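Local coordinates for protease VP4 (Blotched snakehead virus, PDB 2GEF), which is a birnaviral serine protease that cleaves peptide bonds with a serine/lysine catalytic dyad and probably processes the viral structural polyprotein, at residues L32-A37 and A154-L159; S160-Q165 and C198-A203; Q165-G170 and G186-G191. One frame throughout, in Å; residues are numbered along the deposited sequence.

How the contacts relate
Contact 1 lies near the centre of the chain, where strand 31-38 of the larger mixed sheet crosses strand 154-160 of the four-stranded sheet. Contacts 2 and 3 follow it in the sequence, with contact 3 nested inside the loop closed by contact 2; the two share Q165. Centres of contacts 1 and 3 are about 9 Å apart, joined through T156 with V167, M187 and T188. Contact 2 is on the surface, its centre about 14 Å from that of contact 1, and is linked to it by the hairpin of strands 154-160 and 163-165. Contacts 1 and 3 thus border the S136/K173 dyad, whereas contact 2 anchors helix 200-209 farther out.

Contact 1 (L32-A37 and A154-L159); sequences LFPVVA and AYTGCL
Beside the catalytic S136 and K173, strand 31-38 crosses strand 154-160, and L32 to P34 meet A154 to T156; the axes of 32-37 and 154-156 are 60° apart. The backbone is gripped first by Y155 N, which gives its hydrogen to L32 O at 2.7 Å. The same oxygen receives a CA-H...O contact from A154 CA and lies at the edge of the Y155 ring, near its plane. L32 CB and A154 CB touch at 4.2 Å. One residue on, Y155 O is pressed against carbon: F33 CB stands 3.0 Å from it and P34 CD 3.1 Å. The crossing brings two sheets of the protease together, the six-stranded one carrying strand 31-38 and the four-stranded one carrying strand 154-160, and helix 138-146 covers F33 through A140 and Y155 through I139 and L143. A chi1 of 61° turns the F33 ring away from strand 154-160 while CB stays against Y155 O. The Y155 hydroxyl hydrogen-bonds H206 ND1. P34 and T156 cross at about a right angle, with P34 CG 3.8 Å from T156 CB. A water bridges the two strands, donating to P34 O at 2.7 Å and lying 2.9 Å from T156 OG1. That hydroxyl also makes a weak hydrogen bond to K173 NZ, so T156 directly adjoins the S136/K173 dyad.

Contact 2 (S160-Q165 and C198-A203); sequences SGTNVQ and CTLDDA
The flat side-chain groups of N163 and D201 do not stack across the contact: the N163 carboxamide brings only its ND2 end near T199 CG2, and D201 OD2 stays 4.0 Å from T162 OG1. The flat peptide groups do more. L200 N donates to T162 O at 2.9 Å and lies in that carbonyl's plane, with a nearly straight N-H...O angle of 166°. V164 N reaches C198 O, also at 2.9 Å, but from above the carbonyl plane, 48° out of it. A water donates to C198 O too and ties it to V164 O. N163 and T199 thus form a non-hydrogen-bonded antiparallel pair, a single bridge that fastens strand 163-165 alongside the residues leading into helix 200-209. Strand 163-165 is reached from strand 154-160 through a type II' turn, S160 to N163. Setting T162 OG1 anti to its own N (chi1 -168°) brings it 3.4 Å from L200 CB, the two side chains passing obliquely. V164 CB lies 3.4 Å from C198 O, and its CG2 touches the C198-T199 peptide. T199 is the helix N-cap, its OG1 accepting from D202 N at 3.3 Å. Two amides at the helix start therefore have acceptors, L200 N in the hairpin and D202 N in the cap, and the nearby carboxylates of D201 and D202 would probably interact favourably with the helix dipole.

Contact 3 (Q165-G170 and G186-G191); sequences QPVQFG and GMTQDG
P166, just past strand 163-165, sets CB 4.0 Å from CB of selenomethionine M187, and its CA-H points at M187 O. Its own carbonyl O takes a weak hydrogen bond from Q189 NE2, 3.4 Å long yet nearly straight at 173°. V167 follows with a parallel bridge to T188: V167 N donates to M187 O at 3.0 Å, and V167 O accepts from Q189 N at 2.6 Å. V167 CG1 touches T188 CG2 at 3.9 Å, close to S136 and T156. Q168 lays CG against the Q189 carboxamide, the two amide planes 24° apart, while Q168 CB lies over one face of the F169 ring, offset toward its rim; the ring also meets F38. Where helix 170-178 begins, T188 CG2 packs 3.6 Å from G170 CA. A chi1 of 60° swings the D190 carboxylate toward this helix end. D190 OD1 comes within 3.2 Å of G170 N, and D190 OD2 accepts from N171 N. The T188 hydroxyl instead bonds G192 N and E193 OE1, just past the turn T188 to G191. A carboxylate at the N-terminus of the helix bearing K173 would probably be stabilised by the helix dipole.

Contact 1 (L32-A37 and A154-L159)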
loop_
_atom_site.group_PDB
_atom_site.type_symbol
_atom_site.label_atom_id
_atom_site.label_comp_id
_atom_site.label_asym_id
_atom_site.label_seq_id
_atom_site.Cartn_x
_atom_site.Cartn_y
_atom_site.Cartn_z
ATOM N N LEU A 32 1.124 -5.076 -0.856
ATOM C CA LEU A 32 0.433 -4.018 -1.612
ATOM C C LEU A 32 -0.502 -3.254 -0.773
ATOM O O LEU A 32 -1.211 -3.807 0.100
ATOM C CB LEU A 32 -0.370 -4.606 -2.830
ATOM C CG LEU A 32 0.590 -5.303 -3.812
ATOM C CD1 LEU A 32 -0.224 -6.405 -4.608
ATOM C CD2 LEU A 32 1.411 -4.332 -4.891
ATOM N N PHE A 33 -0.553 -1.957 -1.105
ATOM C CA PHE A 33 -1.460 -1.056 -0.499
ATOM C C PHE A 33 -1.859 0.071 -1.558
ATOM O O PHE A 33 -1.154 0.232 -2.499
ATOM C CB PHE A 33 -0.845 -0.405 0.705
ATOM C CG PHE A 33 0.429 0.432 0.417
ATOM C CD1 PHE A 33 0.376 1.845 0.426
ATOM C CD2 PHE A 33 1.725 -0.207 0.351
ATOM C CE1 PHE A 33 1.565 2.622 0.211
ATOM C CE2 PHE A 33 2.902 0.568 0.186
ATOM C CZ PHE A 33 2.848 1.957 0.167
ATOM N N PRO A 34 -3.043 0.732 -1.398
ATOM C CA PRO A 34 -3.472 1.822 -2.258
ATOM C C PRO A 34 -3.058 3.151 -1.866
ATOM O O PRO A 34 -2.827 3.396 -0.678
ATOM C CB PRO A 34 -4.971 1.635 -2.323
ATOM C CG PRO A 34 -5.241 1.238 -0.938
ATOM C CD PRO A 34 -4.165 0.235 -0.592
ATOM N N VAL A 35 -2.741 3.947 -2.927
ATOM C CA VAL A 35 -2.244 5.296 -2.770
ATOM C C VAL A 35 -3.100 6.284 -3.578
ATOM O O VAL A 35 -3.194 6.175 -4.826
ATOM C CB VAL A 35 -0.820 5.471 -3.170
ATOM C CG1 VAL A 35 -0.405 7.082 -3.041
ATOM C CG2 VAL A 35 0.077 4.666 -2.248
ATOM N N VAL A 36 -3.740 7.236 -2.858
ATOM C CA VAL A 36 -4.648 8.154 -3.554
ATOM C C VAL A 36 -3.998 9.610 -3.457
ATOM O O VAL A 36 -3.264 9.941 -2.471
ATOM C CB VAL A 36 -6.087 8.077 -3.003
ATOM C CG1 VAL A 36 -6.645 6.663 -2.970
ATOM C CG2 VAL A 36 -6.206 8.733 -1.623
ATOM N N ALA A 37 -4.247 10.428 -4.475
ATOM C CA ALA A 37 -3.843 11.805 -4.530
ATOM C C ALA A 37 -4.908 12.596 -5.302
ATOM O O ALA A 37 -5.662 12.021 -6.184
ATOM C CB ALA A 37 -2.530 11.942 -5.162
ATOM N N ALA A 154 -4.735 -6.134 -1.868
ATOM C CA ALA A 154 -4.090 -4.869 -1.425
ATOM C C ALA A 154 -4.596 -4.521 -0.052
ATOM O O ALA A 154 -5.768 -4.706 0.266
ATOM C CB ALA A 154 -4.411 -3.736 -2.452
ATOM N N TYR A 155 -3.797 -3.881 0.762
ATOM C CA TYR A 155 -4.206 -3.535 2.154
ATOM C C TYR A 155 -4.253 -2.034 2.466
ATOM O O TYR A 155 -3.363 -1.220 2.067
ATOM C CB TYR A 155 -3.331 -4.240 3.199
ATOM C CG TYR A 155 -3.412 -5.754 3.067
ATOM C CD1 TYR A 155 -4.392 -6.462 3.740
ATOM C CD2 TYR A 155 -2.395 -6.505 2.352
ATOM C CE1 TYR A 155 -4.504 -7.911 3.654
ATOM C CE2 TYR A 155 -2.544 -7.962 2.191
ATOM C CZ TYR A 155 -3.577 -8.607 2.848
ATOM O OH TYR A 155 -3.810 -10.000 2.675
ATOM N N THR A 156 -5.249 -1.656 3.289
ATOM C CA THR A 156 -5.369 -0.238 3.731
ATOM C C THR A 156 -5.869 -0.134 5.161
ATOM O O THR A 156 -6.811 -0.831 5.584
ATOM C CB THR A 156 -6.154 0.634 2.705
ATOM O OG1 THR A 156 -5.749 1.996 2.832
ATOM C CG2 THR A 156 -7.742 0.467 2.762
ATOM N N GLY A 157 -5.175 0.679 5.967
ATOM C CA GLY A 157 -5.586 0.805 7.290
ATOM C C GLY A 157 -4.467 1.397 8.100
ATOM O O GLY A 157 -3.325 0.998 7.927
ATOM N N CYS A 158 -4.782 2.441 8.873
ATOM C CA CYS A 158 -3.835 2.890 9.903
ATOM C C CYS A 158 -3.794 1.906 11.053
ATOM O O CYS A 158 -4.692 1.042 11.203
ATOM C CB CYS A 158 -4.129 4.294 10.409
ATOM S SG CYS A 158 -4.175 5.488 9.127
ATOM N N LEU A 159 -2.712 1.990 11.823
ATOM C CA LEU A 159 -2.523 1.112 12.968
ATOM C C LEU A 159 -2.465 1.868 14.288
ATOM O O LEU A 159 -1.834 2.912 14.394
ATOM C CB LEU A 159 -1.315 0.159 12.816
ATOM C CG LEU A 159 -1.595 -1.035 11.864
ATOM C CD1 LEU A 159 -0.345 -1.810 11.750
ATOM C CD2 LEU A 159 -2.684 -1.922 12.463
HETATM O O HOH W 1 -3.123 2.683 1.961
#

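Contact 2 (S160-Q165 and C198-A203)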
loop_
_atom_site.group_PDB
_atom_site.type_symbol
_atom_site.label_atom_id
_atom_site.label_comp_id
_atom_site.label_asym_id
_atom_site.label_seq_id
_atom_site.Cartn_x
_atom_site.Cartn_y
_atom_site.Cartn_z
ATOM N N SER A 160 -3.228 1.353 15.236
ATOM C CA SER A 160 -3.044 1.643 16.687
ATOM C C SER A 160 -2.637 0.436 17.517
ATOM O O SER A 160 -3.506 -0.287 17.892
ATOM C CB SER A 160 -4.381 2.059 17.243
ATOM O OG SER A 160 -4.228 2.566 18.486
ATOM N N GLY A 161 -1.354 0.262 17.888
ATOM C CA GLY A 161 -0.876 -1.032 18.321
ATOM C C GLY A 161 -1.273 -2.043 17.208
ATOM O O GLY A 161 -0.878 -1.909 16.081
ATOM N N THR A 162 -1.985 -3.090 17.569
ATOM C CA THR A 162 -2.373 -4.178 16.628
ATOM C C THR A 162 -3.864 -3.998 16.132
ATOM O O THR A 162 -4.322 -4.787 15.305
ATOM C CB THR A 162 -2.234 -5.597 17.381
ATOM O OG1 THR A 162 -2.322 -6.661 16.439
ATOM C CG2 THR A 162 -3.327 -5.764 18.226
ATOM N N ASN A 163 -4.537 -2.884 16.527
ATOM C CA ASN A 163 -5.920 -2.528 16.148
ATOM C C ASN A 163 -5.876 -1.678 14.941
ATOM O O ASN A 163 -5.178 -0.714 14.935
ATOM C CB ASN A 163 -6.554 -1.781 17.287
ATOM C CG ASN A 163 -6.931 -2.693 18.390
ATOM O OD1 ASN A 163 -6.735 -2.397 19.579
ATOM N ND2 ASN A 163 -7.368 -3.873 18.026
ATOM N N VAL A 164 -6.544 -2.078 13.875
ATOM C CA VAL A 164 -6.701 -1.284 12.702
ATOM C C VAL A 164 -7.602 -0.091 12.932
ATOM O O VAL A 164 -8.698 -0.232 13.532
ATOM C CB VAL A 164 -7.155 -2.175 11.544
ATOM C CG1 VAL A 164 -7.470 -1.327 10.201
ATOM C CG2 VAL A 164 -5.989 -3.275 11.225
ATOM N N GLN A 165 -7.210 1.057 12.377
ATOM C CA GLN A 165 -8.139 2.187 12.159
ATOM C C GLN A 165 -8.530 2.517 10.763
ATOM O O GLN A 165 -7.683 2.567 9.847
ATOM C CB GLN A 165 -7.577 3.413 12.775
ATOM C CG GLN A 165 -7.148 3.210 14.276
ATOM C CD GLN A 165 -6.267 4.324 14.646
ATOM O OE1 GLN A 165 -5.279 4.656 13.896
ATOM N NE2 GLN A 165 -6.631 5.020 15.743
ATOM N N CYS A 198 -10.013 -5.970 11.183
ATOM C CA CYS A 198 -9.825 -4.967 12.271
ATOM C C CYS A 198 -8.584 -5.164 13.067
ATOM O O CYS A 198 -8.238 -4.388 13.933
ATOM C CB CYS A 198 -11.057 -5.056 13.243
ATOM S SG CYS A 198 -12.507 -4.717 12.183
ATOM N N THR A 199 -7.896 -6.243 12.795
ATOM C CA THR A 199 -6.616 -6.466 13.533
ATOM C C THR A 199 -5.523 -6.898 12.594
ATOM O O THR A 199 -5.782 -7.473 11.524
ATOM C CB THR A 199 -6.762 -7.463 14.811
ATOM O OG1 THR A 199 -6.739 -8.821 14.342
ATOM C CG2 THR A 199 -8.112 -7.182 15.614
ATOM N N LEU A 200 -4.305 -6.642 13.030
ATOM C CA LEU A 200 -3.102 -7.128 12.318
ATOM C C LEU A 200 -2.903 -8.656 12.206
ATOM O O LEU A 200 -2.332 -9.152 11.235
ATOM C CB LEU A 200 -1.930 -6.523 13.035
ATOM C CG LEU A 200 -0.810 -6.111 12.172
ATOM C CD1 LEU A 200 -1.297 -5.128 11.071
ATOM C CD2 LEU A 200 0.379 -5.606 13.030
ATOM N N ASP A 201 -3.309 -9.374 13.223
ATOM C CA ASP A 201 -3.425 -10.853 13.215
ATOM C C ASP A 201 -4.375 -11.403 12.147
ATOM O O ASP A 201 -4.004 -12.325 11.412
ATOM C CB ASP A 201 -3.765 -11.347 14.618
ATOM C CG ASP A 201 -2.489 -11.357 15.506
ATOM O OD1 ASP A 201 -1.410 -11.939 15.119
ATOM O OD2 ASP A 201 -2.525 -10.701 16.594
ATOM N N ASP A 202 -5.533 -10.761 12.003
ATOM C CA ASP A 202 -6.491 -11.147 10.981
ATOM C C ASP A 202 -6.021 -10.793 9.613
ATOM O O ASP A 202 -6.209 -11.529 8.701
ATOM C CB ASP A 202 -7.866 -10.489 11.186
ATOM C CG ASP A 202 -8.556 -11.008 12.410
ATOM O OD1 ASP A 202 -9.428 -10.311 13.010
ATOM O OD2 ASP A 202 -8.066 -12.076 12.836
ATOM N N ALA A 203 -5.419 -9.654 9.468
ATOM C CA ALA A 203 -4.727 -9.336 8.176
ATOM C C ALA A 203 -3.609 -10.283 7.802
ATOM O O ALA A 203 -3.504 -10.602 6.676
ATOM C CB ALA A 203 -4.195 -7.924 8.286
HETATM O O HOH W 2 -9.883 -1.989 15.375
#

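Contact 3 (Q165-G170 and G186-G191)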
loop_
_atom_site.group_PDB
_atom_site.type_symbol
_atom_site.label_atom_id
_atom_site.label_comp_id
_atom_site.label_asym_id
_atom_site.label_seq_id
_atom_site.Cartn_x
_atom_site.Cartn_y
_atom_site.Cartn_z
ATOM N N GLN A 165 -7.210 1.057 12.377
ATOM C CA GLN A 165 -8.139 2.187 12.159
ATOM C C GLN A 165 -8.530 2.517 10.763
ATOM O O GLN A 165 -7.683 2.567 9.847
ATOM C CB GLN A 165 -7.577 3.413 12.775
ATOM C CG GLN A 165 -7.148 3.210 14.276
ATOM C CD GLN A 165 -6.267 4.324 14.646
ATOM O OE1 GLN A 165 -5.279 4.656 13.896
ATOM N NE2 GLN A 165 -6.631 5.020 15.743
ATOM N N PRO A 166 -9.847 2.820 10.535
ATOM C CA PRO A 166 -10.448 2.969 9.171
ATOM C C PRO A 166 -9.962 4.303 8.417
ATOM O O PRO A 166 -9.672 5.364 9.036
ATOM C CB PRO A 166 -11.949 2.992 9.438
ATOM C CG PRO A 166 -12.026 3.700 10.715
ATOM C CD PRO A 166 -10.828 3.179 11.581
ATOM N N VAL A 167 -9.856 4.200 7.115
ATOM C CA VAL A 167 -9.200 5.281 6.376
ATOM C C VAL A 167 -10.298 5.819 5.440
ATOM O O VAL A 167 -11.303 5.135 5.185
ATOM C CB VAL A 167 -7.876 4.826 5.751
ATOM C CG1 VAL A 167 -8.128 3.824 4.711
ATOM C CG2 VAL A 167 -7.156 5.969 5.123
ATOM N N GLN A 168 -10.211 7.101 5.125
ATOM C CA GLN A 168 -11.034 7.713 4.114
ATOM C C GLN A 168 -10.742 7.117 2.670
ATOM O O GLN A 168 -9.684 6.657 2.405
ATOM C CB GLN A 168 -10.576 9.167 4.062
ATOM C CG GLN A 168 -11.408 10.161 4.934
ATOM C CD GLN A 168 -11.366 11.607 4.391
ATOM O OE1 GLN A 168 -12.418 12.116 4.049
ATOM N NE2 GLN A 168 -10.134 12.241 4.283
ATOM N N PHE A 169 -11.602 7.342 1.694
ATOM C CA PHE A 169 -11.250 6.975 0.263
ATOM C C PHE A 169 -11.286 5.498 -0.071
ATOM O O PHE A 169 -10.706 5.106 -1.042
ATOM C CB PHE A 169 -9.933 7.676 -0.213
ATOM C CG PHE A 169 -9.877 9.171 0.243
ATOM C CD1 PHE A 169 -10.847 10.099 -0.227
ATOM C CD2 PHE A 169 -8.859 9.653 1.107
ATOM C CE1 PHE A 169 -10.852 11.459 0.251
ATOM C CE2 PHE A 169 -8.867 11.014 1.541
ATOM C CZ PHE A 169 -9.887 11.881 1.131
ATOM N N GLY A 170 -11.966 4.696 0.703
ATOM C CA GLY A 170 -12.089 3.270 0.418
ATOM C C GLY A 170 -12.511 2.908 -1.027
ATOM O O GLY A 170 -11.933 2.118 -1.716
ATOM N N GLY A 186 -9.063 -4.524 4.527
ATOM C CA GLY A 186 -8.693 -3.616 5.623
ATOM C C GLY A 186 -9.873 -2.869 6.213
ATOM O O GLY A 186 -10.854 -3.528 6.568
HETATM N N MSE A 187 -9.736 -1.545 6.464
HETATM C CA MSE A 187 -10.873 -0.856 7.058
HETATM C C MSE A 187 -10.914 0.561 6.495
HETATM O O MSE A 187 -9.876 1.271 6.522
HETATM C CB MSE A 187 -10.773 -0.708 8.599
HETATM C CG MSE A 187 -10.929 -1.862 9.461
HETATM SE SE MSE A 187 -10.959 -1.193 11.298
HETATM C CE MSE A 187 -12.920 -0.881 11.319
ATOM N N THR A 188 -12.097 0.941 5.971
ATOM C CA THR A 188 -12.325 2.256 5.422
ATOM C C THR A 188 -13.588 2.889 6.014
ATOM O O THR A 188 -14.448 2.142 6.487
ATOM C CB THR A 188 -12.357 2.250 3.993
ATOM O OG1 THR A 188 -13.486 1.498 3.555
ATOM C CG2 THR A 188 -11.117 1.650 3.464
ATOM N N GLN A 189 -13.608 4.224 6.101
ATOM C CA GLN A 189 -14.832 4.937 6.496
ATOM C C GLN A 189 -16.040 4.690 5.571
ATOM O O GLN A 189 -17.126 4.632 6.066
ATOM C CB GLN A 189 -14.583 6.432 6.781
ATOM C CG GLN A 189 -13.442 6.576 7.852
ATOM C CD GLN A 189 -12.908 7.982 7.990
ATOM O OE1 GLN A 189 -13.633 8.931 7.846
ATOM N NE2 GLN A 189 -11.656 8.107 8.372
ATOM N N ASP A 190 -15.866 4.486 4.276
ATOM C CA ASP A 190 -17.044 4.260 3.434
ATOM C C ASP A 190 -17.339 2.756 3.112
ATOM O O ASP A 190 -18.078 2.456 2.213
ATOM C CB ASP A 190 -16.993 5.142 2.144
ATOM C CG ASP A 190 -15.714 4.839 1.250
ATOM O OD1 ASP A 190 -14.889 4.057 1.785
ATOM O OD2 ASP A 190 -15.459 5.456 0.110
ATOM N N GLY A 191 -16.796 1.794 3.835
ATOM C CA GLY A 191 -17.100 0.374 3.480
ATOM C C GLY A 191 -16.568 -0.012 2.088
ATOM O O GLY A 191 -17.070 -0.944 1.428
#